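Local coordinates for post-proline cleaving enzyme (Rickettsia typhi, PDB 4HVT), which probably acts as a serine endopeptidase of the prolyl oligopeptidase family, cutting short peptides on the carboxyl side of proline, at residues N349-F354 with Q489-P494; F363-D368 with A372-F377; V388-P393 with Y424-T429. One frame throughout, in Å; residues are numbered along the deposited sequence.

How the contacts relate
Contacts 1 and 2 are buried, while contact 3, farthest of the three from the centre of the chain, is partly open to solvent. All three reach one antiparallel sheet of the beta-propeller: contact 1 uses strand 350-357, contact 2 the hairpin of strands 362-368 and 371-380, contact 3 strand 388-390. Neighbouring strands tie them together, F354 O lying 2.9 Å from A365 N and T376 O 2.8 Å from V388 N, both probable hydrogen bonds. Their chemistry follows their place. Contact 2 combines backbone pairing within the sheet with side-chain packing on both faces; contact 1, where the propeller meets the hydrolase domain, and contact 3, between neighbouring sheets, rest on a few apolar side-chain touches.

Contact 1 (N349-F354 with Q489-P494); sequences NEVFNF and QVINAP
I491 reaches out from the loop 489-494 and sets the end of its side chain against strand 350-354, where V351 comes to meet it. The two meet tip to tip, V351 CG1 to I491 CD1, at 3.9 Å. The same methyl lies 3.7 Å from the backbone oxygen F352 O, an ordinary packing distance, so a single methyl group touches both a side chain and the main chain of the strand. With CG1 of I491 lying anti to the carbonyl carbon (chi1 -59°) and the chain then extended to CD1 (chi2 169°), the isoleucine has the length to span from loop to strand. V351, short and beta-branched, suits a buried strand position and offers a compact apolar end. F352 takes part through its backbone, its ring being turned to L364 of the adjacent strand. Polar bonds also hold the loop: N492 N is hydrogen-bonded to E521 OE2, and the backbone of Q489 to that of G518. The strand itself pairs with strand 362-368, where N353 and F354 both face A365 in a classic beta bulge. This small apolar touch belongs to the interface between propeller and alpha/beta-hydrolase domains characteristic of the prolyl oligopeptidase fold.

Contact 2 (F363-D368 with A372-F377); sequences FLATYD and AKVVTF
F363 and T376 sit side by side on one face of an antiparallel beta hairpin, strands 362-368 and 371-380 of a propeller sheet. The fit is a knob on a flat plate: methyl T376 CG2 stands over the middle of the F363 ring, 3.6 Å from its centroid and only 9° off the normal, a CH-pi contact. V374 CG1 closes on the same ring obliquely. Next along this face A365 is small, and V374 CG2 projects beside its CB; at the turn end the Y367 ring leans on the backbone of A372, with the alanine methyl close by. Two alanines and a valine keep this part of the face low where F399 of the next sheet packs on A365, A372 and V374. On the other face L364 CB touches both V375 CG2, at 3.8 Å, and the edge of the F377 ring. Farther on, K373 CG, anti to the carbonyl carbon (chi1 -57°), lies against CB of D368, while the oppositely charged ends stay apart. Four backbone hydrogen bonds lock the register, between L364 and V375 and between T366 and K373. T366 N meets K373 O almost in line with the carbonyl bond, at 2.8 Å, whereas K373 N approaches T366 O from above its carbonyl plane, at 2.9 Å.

Contact 3 (V388-P393 with Y424-T429); sequences VVLKLP and YLWVKT
L390 and W426 make the closely packed half of this contact. Methyl L390 CD1 meets the tryptophan at its rim, lying near the ring plane 3.9 Å from W426 CZ3, so the leucine abuts an edge and the two side chains slant across each other. Both leave their backbones in the same manner, CG anti to the backbone N (chi1 -176° for L390 and 178° for W426), and this reach matters because their CA atoms are 11.1 Å apart, so both side chains must reach well out from their strands to meet. A branched leucine end and a broad indole are well suited to it. The indole also meets F363 edge-to-face and touches L432, while L390 also touches F363 and V374, so this half is part of a larger apolar cluster around the buried W426.

The other half is a lone touch nearer to solvent. P393, an exposed residue, brings its ring atom CG to 3.8 Å from Y424 OH, the two side chains coming from opposite directions. Proline's stiff ring offers an apolar corner in this loop; the tyrosine is buried, and its OH is the atom that meets the proline. A bound 1,2-ethanediol, probably from the crystallisation liquor, lies about 4 Å from the side chain of Y424.

Around the contact, L390 pairs through its backbone with V374 of strand 371-380, whereas Y424 and W426 pair with I412 and A410 of strand 410-415. The contact therefore joins two successive sheets of the propeller, with I414 touching both P393 and Y424.

Contact 1 (N349-F354 with Q489-P494)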
ATOM      1  N   ASN A 349      23.063  -3.620   6.846  1.00 15.22           N
ATOM      2  CA  ASN A 349      22.017  -2.607   6.955  1.00 14.47           C
ATOM      3  C   ASN A 349      21.261  -2.367   5.625  1.00 12.84           C
ATOM      4  O   ASN A 349      20.484  -1.422   5.521  1.00 12.06           O
ATOM      5  CB  ASN A 349      22.608  -1.305   7.427  1.00 15.54           C
ATOM      6  CG  ASN A 349      23.152  -1.398   8.833  1.00 16.98           C
ATOM      7  OD1 ASN A 349      22.709  -2.247   9.617  1.00 17.35           O
ATOM      8  ND2 ASN A 349      24.086  -0.512   9.148  1.00 18.54           N
ATOM      9  N   GLU A 350      21.515  -3.194   4.630  1.00 12.29           N
ATOM     10  CA  GLU A 350      20.924  -2.984   3.289  1.00 11.59           C
ATOM     11  C   GLU A 350      19.691  -3.836   3.055  1.00 11.09           C
ATOM     12  O   GLU A 350      19.563  -4.978   3.596  1.00 11.33           O
ATOM     13  CB  GLU A 350      21.916  -3.278   2.150  1.00 11.90           C
ATOM     14  CG  GLU A 350      23.078  -2.280   2.038  1.00 12.48           C
ATOM     15  CD  GLU A 350      23.919  -2.642   0.830  1.00 12.95           C
ATOM     16  OE1 GLU A 350      24.798  -3.520   0.942  1.00 13.80           O
ATOM     17  OE2 GLU A 350      23.653  -2.082  -0.262  1.00 13.03           O
ATOM     18  N   VAL A 351      18.805  -3.299   2.229  1.00 10.42           N
ATOM     19  CA  VAL A 351      17.642  -4.052   1.766  1.00  9.83           C
ATOM     20  C   VAL A 351      17.282  -3.639   0.329  1.00  9.36           C
ATOM     21  O   VAL A 351      17.429  -2.489  -0.050  1.00  9.38           O
ATOM     22  CB  VAL A 351      16.436  -3.894   2.716  1.00  9.75           C
ATOM     23  CG1 VAL A 351      15.849  -2.464   2.650  1.00  9.70           C
ATOM     24  CG2 VAL A 351      15.341  -4.877   2.361  1.00  9.53           C
ATOM     25  N   PHE A 352      16.812  -4.598  -0.452  1.00  8.72           N
ATOM     26  CA  PHE A 352      16.214  -4.313  -1.727  1.00  8.38           C
ATOM     27  C   PHE A 352      14.911  -3.513  -1.678  1.00  8.33           C
ATOM     28  O   PHE A 352      14.032  -3.749  -0.823  1.00  8.56           O
ATOM     29  CB  PHE A 352      15.962  -5.653  -2.443  1.00  8.26           C
ATOM     30  CG  PHE A 352      15.246  -5.510  -3.762  1.00  7.82           C
ATOM     31  CD1 PHE A 352      15.951  -5.165  -4.902  1.00  7.98           C
ATOM     32  CD2 PHE A 352      13.882  -5.744  -3.874  1.00  7.52           C
ATOM     33  CE1 PHE A 352      15.294  -5.082  -6.151  1.00  7.82           C
ATOM     34  CE2 PHE A 352      13.229  -5.679  -5.090  1.00  7.19           C
ATOM     35  CZ  PHE A 352      13.921  -5.283  -6.236  1.00  7.45           C
ATOM     36  N   ASN A 353      14.746  -2.530  -2.568  1.00  8.16           N
ATOM     37  CA  ASN A 353      13.508  -1.825  -2.690  1.00  8.09           C
ATOM     38  C   ASN A 353      12.745  -2.200  -3.983  1.00  7.74           C
ATOM     39  O   ASN A 353      11.687  -2.872  -3.931  1.00  7.41           O
ATOM     40  CB  ASN A 353      13.696  -0.318  -2.519  1.00  8.43           C
ATOM     41  CG  ASN A 353      12.393   0.452  -2.441  1.00  8.61           C
ATOM     42  OD1 ASN A 353      11.305  -0.107  -2.227  1.00  9.13           O
ATOM     43  ND2 ASN A 353      12.493   1.774  -2.642  1.00  8.65           N
ATOM     44  N   PHE A 354      13.271  -1.792  -5.124  1.00  7.96           N
ATOM     45  CA  PHE A 354      12.636  -2.097  -6.388  1.00  7.93           C
ATOM     46  C   PHE A 354      13.609  -2.088  -7.554  1.00  8.20           C
ATOM     47  O   PHE A 354      14.691  -1.499  -7.478  1.00  8.16           O
ATOM     48  CB  PHE A 354      11.407  -1.191  -6.695  1.00  7.98           C
ATOM     49  CG  PHE A 354      11.713   0.266  -6.885  1.00  8.44           C
ATOM     50  CD1 PHE A 354      12.245   0.711  -8.095  1.00  8.77           C
ATOM     51  CD2 PHE A 354      11.456   1.186  -5.873  1.00  8.83           C
ATOM     52  CE1 PHE A 354      12.524   2.066  -8.297  1.00  9.03           C
ATOM     53  CE2 PHE A 354      11.682   2.540  -6.076  1.00  8.79           C
ATOM     54  CZ  PHE A 354      12.240   2.973  -7.289  1.00  9.01           C
ATOM     55  N   GLN A 489       6.699  -7.650   6.097  1.00  9.64           N
ATOM     56  CA  GLN A 489       7.970  -7.247   5.451  1.00  9.61           C
ATOM     57  C   GLN A 489       7.816  -5.909   4.756  1.00  9.29           C
ATOM     58  O   GLN A 489       8.598  -5.529   3.840  1.00  9.41           O
ATOM     59  CB  GLN A 489       8.504  -8.350   4.498  1.00  9.75           C
ATOM     60  CG  GLN A 489      10.011  -8.311   4.363  1.00 10.26           C
ATOM     61  CD  GLN A 489      10.617  -9.358   3.456  1.00 11.04           C
ATOM     62  OE1 GLN A 489      10.103 -10.464   3.392  1.00 12.39           O
ATOM     63  NE2 GLN A 489      11.730  -9.014   2.749  1.00 11.04           N
ATOM     64  N   VAL A 490       6.863  -5.104   5.204  1.00  9.46           N
ATOM     65  CA  VAL A 490       6.681  -3.765   4.644  1.00  9.48           C
ATOM     66  C   VAL A 490       7.775  -2.799   5.131  1.00  9.60           C
ATOM     67  O   VAL A 490       8.017  -2.658   6.331  1.00  9.90           O
ATOM     68  CB  VAL A 490       5.325  -3.184   4.981  1.00  9.98           C
ATOM     69  CG1 VAL A 490       5.312  -1.670   4.720  1.00 10.22           C
ATOM     70  CG2 VAL A 490       4.228  -3.989   4.288  1.00 10.09           C
ATOM     71  N   ILE A 491       8.429  -2.114   4.189  1.00  9.67           N
ATOM     72  CA  ILE A 491       9.432  -1.094   4.545  1.00 10.32           C
ATOM     73  C   ILE A 491       8.709   0.212   4.804  1.00 11.09           C
ATOM     74  O   ILE A 491       8.100   0.745   3.883  1.00 11.34           O
ATOM     75  CB  ILE A 491      10.458  -0.872   3.396  1.00 10.32           C
ATOM     76  CG1 ILE A 491      11.196  -2.196   3.080  1.00 10.56           C
ATOM     77  CG2 ILE A 491      11.410   0.254   3.754  1.00 10.85           C
ATOM     78  CD1 ILE A 491      12.031  -2.170   1.806  1.00 10.61           C
ATOM     79  N   ASN A 492       8.741   0.710   6.043  1.00 11.47           N
ATOM     80  CA  ASN A 492       7.999   1.917   6.429  1.00 12.72           C
ATOM     81  C   ASN A 492       8.883   3.149   6.325  1.00 13.04           C
ATOM     82  O   ASN A 492       9.428   3.637   7.297  1.00 13.22           O
ATOM     83  CB  ASN A 492       7.449   1.760   7.860  1.00 13.19           C
ATOM     84  CG  ASN A 492       6.202   2.581   8.094  1.00 13.12           C
ATOM     85  OD1 ASN A 492       5.731   3.319   7.210  1.00 13.50           O
ATOM     86  ND2 ASN A 492       5.646   2.465   9.289  1.00 12.56           N
ATOM     87  N   ALA A 493       9.090   3.601   5.086  1.00 14.03           N
ATOM     88  CA  ALA A 493      10.062   4.646   4.803  1.00 13.82           C
ATOM     89  C   ALA A 493       9.557   6.054   5.170  1.00 14.01           C
ATOM     90  O   ALA A 493       8.355   6.337   5.009  1.00 15.17           O
ATOM     91  CB  ALA A 493      10.463   4.599   3.356  1.00 14.55           C
ATOM     92  N   PRO A 494      10.459   6.898   5.650  1.00 13.92           N
ATOM     93  CA  PRO A 494      10.110   8.290   6.073  1.00 14.72           C
ATOM     94  C   PRO A 494       9.885   9.311   4.891  1.00 15.29           C
ATOM     95  O   PRO A 494      10.718  10.181   4.648  1.00 16.26           O
ATOM     96  CB  PRO A 494      11.292   8.701   6.933  1.00 15.47           C
ATOM     97  CG  PRO A 494      12.416   7.909   6.446  1.00 15.24           C
ATOM     98  CD  PRO A 494      11.819   6.567   6.050  1.00 14.49           C
TER

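Contact 2 (F363-D368 with A372-F377)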
ATOM      1  N   PHE A 363      17.272   0.350 -13.294  1.00  9.31           N
ATOM      2  CA  PHE A 363      17.488   1.058 -12.054  1.00  9.09           C
ATOM      3  C   PHE A 363      17.236   0.109 -10.887  1.00  8.71           C
ATOM      4  O   PHE A 363      16.182  -0.561 -10.835  1.00  8.53           O
ATOM      5  CB  PHE A 363      16.446   2.190 -11.923  1.00  9.11           C
ATOM      6  CG  PHE A 363      16.727   3.378 -12.801  1.00  9.48           C
ATOM      7  CD1 PHE A 363      16.644   3.316 -14.197  1.00  9.72           C
ATOM      8  CD2 PHE A 363      16.979   4.593 -12.224  1.00  9.68           C
ATOM      9  CE1 PHE A 363      16.847   4.440 -14.976  1.00 10.13           C
ATOM     10  CE2 PHE A 363      17.226   5.698 -13.010  1.00 10.07           C
ATOM     11  CZ  PHE A 363      17.137   5.651 -14.341  1.00 10.25           C
ATOM     12  N   LEU A 364      18.216   0.010 -10.001  1.00  8.65           N
ATOM     13  CA  LEU A 364      18.143  -0.803  -8.840  1.00  8.56           C
ATOM     14  C   LEU A 364      18.122   0.151  -7.664  1.00  8.58           C
ATOM     15  O   LEU A 364      19.122   0.794  -7.356  1.00  8.59           O
ATOM     16  CB  LEU A 364      19.347  -1.725  -8.735  1.00  8.93           C
ATOM     17  CG  LEU A 364      19.595  -2.438  -7.393  1.00  9.07           C
ATOM     18  CD1 LEU A 364      18.416  -3.302  -6.966  1.00  8.92           C
ATOM     19  CD2 LEU A 364      20.908  -3.128  -7.332  1.00  9.73           C
ATOM     20  N   ALA A 365      16.972   0.179  -7.013  1.00  8.11           N
ATOM     21  CA  ALA A 365      16.748   1.016  -5.858  1.00  8.14           C
ATOM     22  C   ALA A 365      16.809   0.155  -4.608  1.00  8.16           C
ATOM     23  O   ALA A 365      16.170  -0.913  -4.519  1.00  7.93           O
ATOM     24  CB  ALA A 365      15.435   1.749  -5.975  1.00  7.97           C
ATOM     25  N   THR A 366      17.589   0.583  -3.639  1.00  8.42           N
ATOM     26  CA  THR A 366      17.752  -0.091  -2.341  1.00  8.77           C
ATOM     27  C   THR A 366      17.663   0.916  -1.189  1.00  9.07           C
ATOM     28  O   THR A 366      17.520   2.106  -1.412  1.00  9.08           O
ATOM     29  CB  THR A 366      19.115  -0.822  -2.234  1.00  9.04           C
ATOM     30  OG1 THR A 366      20.241   0.109  -2.330  1.00  9.37           O
ATOM     31  CG2 THR A 366      19.268  -1.856  -3.364  1.00  8.95           C
ATOM     32  N   TYR A 367      17.716   0.427   0.052  1.00  9.52           N
ATOM     33  CA  TYR A 367      17.994   1.253   1.222  1.00 10.05           C
ATOM     34  C   TYR A 367      19.233   0.722   1.931  1.00 10.66           C
ATOM     35  O   TYR A 367      19.498  -0.484   1.978  1.00 10.34           O
ATOM     36  CB  TYR A 367      16.854   1.251   2.226  1.00 10.07           C
ATOM     37  CG  TYR A 367      15.551   1.849   1.730  1.00  9.82           C
ATOM     38  CD1 TYR A 367      15.335   3.242   1.766  1.00 10.15           C
ATOM     39  CD2 TYR A 367      14.544   1.054   1.200  1.00  9.64           C
ATOM     40  CE1 TYR A 367      14.154   3.772   1.312  1.00  9.89           C
ATOM     41  CE2 TYR A 367      13.367   1.607   0.738  1.00  9.55           C
ATOM     42  CZ  TYR A 367      13.180   2.969   0.805  1.00  9.77           C
ATOM     43  OH  TYR A 367      11.990   3.513   0.335  1.00 10.32           O
ATOM     44  N   ASP A 368      20.004   1.644   2.456  1.00 11.34           N
ATOM     45  CA  ASP A 368      21.090   1.355   3.377  1.00 12.60           C
ATOM     46  C   ASP A 368      20.769   2.123   4.666  1.00 12.73           C
ATOM     47  O   ASP A 368      20.780   3.362   4.666  1.00 12.68           O
ATOM     48  CB  ASP A 368      22.397   1.881   2.773  1.00 13.89           C
ATOM     49  CG  ASP A 368      23.593   1.650   3.660  1.00 15.54           C
ATOM     50  OD1 ASP A 368      23.422   1.036   4.730  1.00 16.08           O
ATOM     51  OD2 ASP A 368      24.745   2.056   3.271  1.00 16.76           O
ATOM     52  N   ALA A 372      17.607   5.849   0.940  1.00 10.27           N
ATOM     53  CA  ALA A 372      17.574   5.365  -0.446  1.00  9.94           C
ATOM     54  C   ALA A 372      18.934   5.488  -1.162  1.00 10.24           C
ATOM     55  O   ALA A 372      19.659   6.493  -1.001  1.00 10.50           O
ATOM     56  CB  ALA A 372      16.511   6.078  -1.273  1.00  9.72           C
ATOM     57  N   LYS A 373      19.228   4.445  -1.915  1.00 10.00           N
ATOM     58  CA  LYS A 373      20.435   4.360  -2.757  1.00 10.37           C
ATOM     59  C   LYS A 373      20.009   3.778  -4.081  1.00  9.98           C
ATOM     60  O   LYS A 373      19.219   2.822  -4.118  1.00  9.54           O
ATOM     61  CB  LYS A 373      21.465   3.446  -2.108  1.00 10.84           C
ATOM     62  CG  LYS A 373      21.877   3.874  -0.694  1.00 11.51           C
ATOM     63  CD  LYS A 373      22.633   5.220  -0.652  1.00 12.38           C
ATOM     64  CE  LYS A 373      22.764   5.746   0.772  1.00 13.21           C
ATOM     65  NZ  LYS A 373      23.528   7.020   0.912  1.00 14.22           N
ATOM     66  N   VAL A 374      20.581   4.298  -5.160  1.00  9.91           N
ATOM     67  CA  VAL A 374      20.226   3.873  -6.499  1.00  9.40           C
ATOM     68  C   VAL A 374      21.468   3.717  -7.394  1.00  9.56           C
ATOM     69  O   VAL A 374      22.380   4.528  -7.370  1.00  9.64           O
ATOM     70  CB  VAL A 374      19.280   4.927  -7.147  1.00  9.41           C
ATOM     71  CG1 VAL A 374      18.835   4.528  -8.549  1.00  9.39           C
ATOM     72  CG2 VAL A 374      18.052   5.141  -6.300  1.00  9.14           C
ATOM     73  N   VAL A 375      21.454   2.685  -8.218  1.00  9.23           N
ATOM     74  CA  VAL A 375      22.433   2.478  -9.279  1.00  9.47           C
ATOM     75  C   VAL A 375      21.669   2.111 -10.557  1.00  9.32           C
ATOM     76  O   VAL A 375      20.534   1.712 -10.524  1.00  8.69           O
ATOM     77  CB  VAL A 375      23.441   1.313  -9.012  1.00  9.73           C
ATOM     78  CG1 VAL A 375      24.282   1.576  -7.788  1.00 10.04           C
ATOM     79  CG2 VAL A 375      22.752  -0.047  -8.932  1.00  9.60           C
ATOM     80  N   THR A 376      22.334   2.371 -11.682  1.00  9.85           N
ATOM     81  CA  THR A 376      21.867   1.966 -12.993  1.00  9.85           C
ATOM     82  C   THR A 376      22.893   1.080 -13.665  1.00 10.36           C
ATOM     83  O   THR A 376      24.087   1.197 -13.461  1.00 10.60           O
ATOM     84  CB  THR A 376      21.497   3.150 -13.942  1.00  9.99           C
ATOM     85  OG1 THR A 376      22.666   3.875 -14.339  1.00 10.63           O
ATOM     86  CG2 THR A 376      20.510   4.107 -13.290  1.00  9.94           C
ATOM     87  N   PHE A 377      22.387   0.178 -14.533  1.00 10.47           N
ATOM     88  CA  PHE A 377      23.241  -0.689 -15.356  1.00 11.19           C
ATOM     89  C   PHE A 377      22.460  -1.143 -16.567  1.00 11.17           C
ATOM     90  O   PHE A 377      21.292  -0.778 -16.724  1.00 10.68           O
ATOM     91  CB  PHE A 377      23.779  -1.934 -14.602  1.00 11.62           C
ATOM     92  CG  PHE A 377      22.731  -2.726 -13.940  1.00 11.90           C
ATOM     93  CD1 PHE A 377      22.269  -2.378 -12.651  1.00 12.03           C
ATOM     94  CD2 PHE A 377      22.215  -3.834 -14.557  1.00 11.97           C
ATOM     95  CE1 PHE A 377      21.290  -3.135 -12.034  1.00 12.16           C
ATOM     96  CE2 PHE A 377      21.225  -4.573 -13.964  1.00 12.03           C
ATOM     97  CZ  PHE A 377      20.767  -4.233 -12.673  1.00 12.40           C
TER
HETATM   98  O   HOH W   1      21.295   0.450  -4.876  1.00 13.38           O

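Contact 3 (V388-P393 with Y424-T429)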
ATOM      1  N   VAL A 388      26.473   2.098 -12.261  1.00 13.54           N
ATOM      2  CA  VAL A 388      26.876   3.511 -12.058  1.00 13.30           C
ATOM      3  C   VAL A 388      25.983   4.055 -10.924  1.00 12.80           C
ATOM      4  O   VAL A 388      24.745   3.942 -10.984  1.00 11.92           O
ATOM      5  CB  VAL A 388      26.666   4.342 -13.342  1.00 13.29           C
ATOM      6  CG1 VAL A 388      27.049   5.827 -13.101  1.00 13.37           C
ATOM      7  CG2 VAL A 388      27.488   3.807 -14.484  1.00 13.95           C
ATOM      8  N   VAL A 389      26.602   4.637  -9.898  1.00 12.73           N
ATOM      9  CA  VAL A 389      25.842   5.228  -8.812  1.00 12.65           C
ATOM     10  C   VAL A 389      25.047   6.442  -9.314  1.00 12.64           C
ATOM     11  O   VAL A 389      25.614   7.338  -9.972  1.00 12.78           O
ATOM     12  CB  VAL A 389      26.772   5.664  -7.634  1.00 13.30           C
ATOM     13  CG1 VAL A 389      26.020   6.510  -6.666  1.00 13.36           C
ATOM     14  CG2 VAL A 389      27.350   4.439  -6.946  1.00 13.58           C
ATOM     15  N   LEU A 390      23.768   6.519  -8.939  1.00 12.26           N
ATOM     16  CA  LEU A 390      22.981   7.722  -9.190  1.00 12.99           C
ATOM     17  C   LEU A 390      22.902   8.514  -7.881  1.00 13.63           C
ATOM     18  O   LEU A 390      22.200   8.093  -6.946  1.00 13.58           O
ATOM     19  CB  LEU A 390      21.605   7.354  -9.696  1.00 12.67           C
ATOM     20  CG  LEU A 390      20.677   8.507 -10.089  1.00 13.06           C
ATOM     21  CD1 LEU A 390      21.270   9.328 -11.226  1.00 14.03           C
ATOM     22  CD2 LEU A 390      19.319   7.977 -10.456  1.00 12.91           C
ATOM     23  N   LYS A 391      23.643   9.618  -7.810  1.00 14.88           N
ATOM     24  CA  LYS A 391      23.797  10.363  -6.551  1.00 16.01           C
ATOM     25  C   LYS A 391      22.473  11.073  -6.264  1.00 16.43           C
ATOM     26  O   LYS A 391      21.878  11.671  -7.168  1.00 17.88           O
ATOM     27  CB  LYS A 391      24.974  11.372  -6.711  1.00 17.05           C
ATOM     28  N   LEU A 392      21.941  10.897  -5.075  1.00 16.84           N
ATOM     29  CA  LEU A 392      20.679  11.533  -4.693  1.00 16.90           C
ATOM     30  C   LEU A 392      20.936  12.808  -3.863  1.00 19.02           C
ATOM     31  O   LEU A 392      21.397  12.685  -2.765  1.00 20.30           O
ATOM     32  CB  LEU A 392      19.867  10.535  -3.884  1.00 16.25           C
ATOM     33  CG  LEU A 392      19.544   9.228  -4.639  1.00 15.63           C
ATOM     34  CD1 LEU A 392      18.635   8.324  -3.853  1.00 15.87           C
ATOM     35  CD2 LEU A 392      18.965   9.459  -6.028  1.00 15.51           C
ATOM     36  N   PRO A 393      20.595  13.991  -4.377  1.00 20.02           N
ATOM     37  CA  PRO A 393      21.010  15.196  -3.655  1.00 21.85           C
ATOM     38  C   PRO A 393      20.071  15.654  -2.570  1.00 23.13           C
ATOM     39  O   PRO A 393      19.802  16.866  -2.433  1.00 24.46           O
ATOM     40  CB  PRO A 393      21.079  16.243  -4.772  1.00 22.04           C
ATOM     41  CG  PRO A 393      19.955  15.875  -5.664  1.00 22.41           C
ATOM     42  CD  PRO A 393      19.889  14.345  -5.622  1.00 20.84           C
ATOM     43  N   TYR A 424      12.230  14.866 -11.285  1.00 10.94           N
ATOM     44  CA  TYR A 424      13.278  14.948 -12.246  1.00 11.34           C
ATOM     45  C   TYR A 424      12.963  14.136 -13.486  1.00 11.47           C
ATOM     46  O   TYR A 424      12.329  13.091 -13.366  1.00 10.92           O
ATOM     47  CB  TYR A 424      14.588  14.449 -11.668  1.00 11.43           C
ATOM     48  CG  TYR A 424      15.028  15.027 -10.378  1.00 11.60           C
ATOM     49  CD1 TYR A 424      14.479  14.606  -9.173  1.00 11.54           C
ATOM     50  CD2 TYR A 424      16.051  15.989 -10.331  1.00 12.24           C
ATOM     51  CE1 TYR A 424      14.937  15.128  -7.976  1.00 11.92           C
ATOM     52  CE2 TYR A 424      16.478  16.491  -9.156  1.00 12.54           C
ATOM     53  CZ  TYR A 424      15.906  16.095  -7.980  1.00 12.29           C
ATOM     54  OH  TYR A 424      16.361  16.632  -6.760  1.00 13.21           O
ATOM     55  N   LEU A 425      13.370  14.640 -14.657  1.00 12.18           N
ATOM     56  CA  LEU A 425      13.275  13.926 -15.884  1.00 12.65           C
ATOM     57  C   LEU A 425      14.589  13.203 -16.100  1.00 12.87           C
ATOM     58  O   LEU A 425      15.663  13.801 -16.108  1.00 13.17           O
ATOM     59  CB  LEU A 425      13.039  14.856 -17.044  1.00 13.45           C
ATOM     60  CG  LEU A 425      12.903  14.258 -18.448  1.00 13.79           C
ATOM     61  CD1 LEU A 425      11.633  13.397 -18.552  1.00 13.47           C
ATOM     62  CD2 LEU A 425      12.875  15.390 -19.468  1.00 14.60           C
ATOM     63  N   TRP A 426      14.509  11.899 -16.304  1.00 12.35           N
ATOM     64  CA  TRP A 426      15.666  11.150 -16.772  1.00 12.85           C
ATOM     65  C   TRP A 426      15.701  11.258 -18.276  1.00 13.76           C
ATOM     66  O   TRP A 426      14.816  10.776 -18.957  1.00 13.18           O
ATOM     67  CB  TRP A 426      15.533   9.677 -16.335  1.00 12.42           C
ATOM     68  CG  TRP A 426      16.641   8.751 -16.794  1.00 12.48           C
ATOM     69  CD1 TRP A 426      16.558   7.855 -17.850  1.00 12.88           C
ATOM     70  CD2 TRP A 426      17.943   8.565 -16.217  1.00 12.66           C
ATOM     71  NE1 TRP A 426      17.733   7.131 -17.948  1.00 12.95           N
ATOM     72  CE2 TRP A 426      18.606   7.556 -16.988  1.00 13.21           C
ATOM     73  CE3 TRP A 426      18.635   9.167 -15.158  1.00 13.12           C
ATOM     74  CZ2 TRP A 426      19.891   7.092 -16.672  1.00 13.40           C
ATOM     75  CZ3 TRP A 426      19.908   8.730 -14.857  1.00 13.68           C
ATOM     76  CH2 TRP A 426      20.534   7.688 -15.623  1.00 13.78           C
ATOM     77  N   VAL A 427      16.759  11.865 -18.781  1.00 15.23           N
ATOM     78  CA  VAL A 427      16.888  12.165 -20.199  1.00 17.89           C
ATOM     79  C   VAL A 427      17.722  11.107 -20.888  1.00 19.45           C
ATOM     80  O   VAL A 427      18.362  10.242 -20.260  1.00 18.57           O
ATOM     81  CB  VAL A 427      17.415  13.590 -20.462  1.00 19.04           C
ATOM     82  CG1 VAL A 427      16.403  14.581 -19.911  1.00 19.66           C
ATOM     83  CG2 VAL A 427      18.758  13.789 -19.831  1.00 19.65           C
ATOM     84  N   LYS A 428      17.685  11.159 -22.199  1.00 22.61           N
ATOM     85  CA  LYS A 428      18.237  10.066 -23.004  1.00 25.28           C
ATOM     86  C   LYS A 428      19.746   9.980 -22.935  1.00 25.12           C
ATOM     87  O   LYS A 428      20.294   8.923 -23.248  1.00 27.03           O
ATOM     88  CB  LYS A 428      17.828  10.161 -24.473  1.00 29.03           C
ATOM     89  CG  LYS A 428      16.496  10.845 -24.734  1.00 32.52           C
ATOM     90  CD  LYS A 428      16.347  11.171 -26.216  1.00 35.40           C
ATOM     91  CE  LYS A 428      17.311  12.248 -26.679  1.00 38.14           C
ATOM     92  NZ  LYS A 428      17.483  12.206 -28.154  1.00 40.23           N
ATOM     93  N   THR A 429      20.404  11.066 -22.531  1.00 25.14           N
ATOM     94  CA  THR A 429      21.837  11.100 -22.251  1.00 24.79           C
ATOM     95  C   THR A 429      22.172  10.625 -20.814  1.00 22.22           C
ATOM     96  O   THR A 429      23.282  10.798 -20.309  1.00 20.90           O
ATOM     97  CB  THR A 429      22.384  12.529 -22.460  1.00 27.07           C
ATOM     98  OG1 THR A 429      21.698  13.443 -21.598  1.00 27.18           O
ATOM     99  CG2 THR A 429      22.187  12.961 -23.919  1.00 28.87           C
TER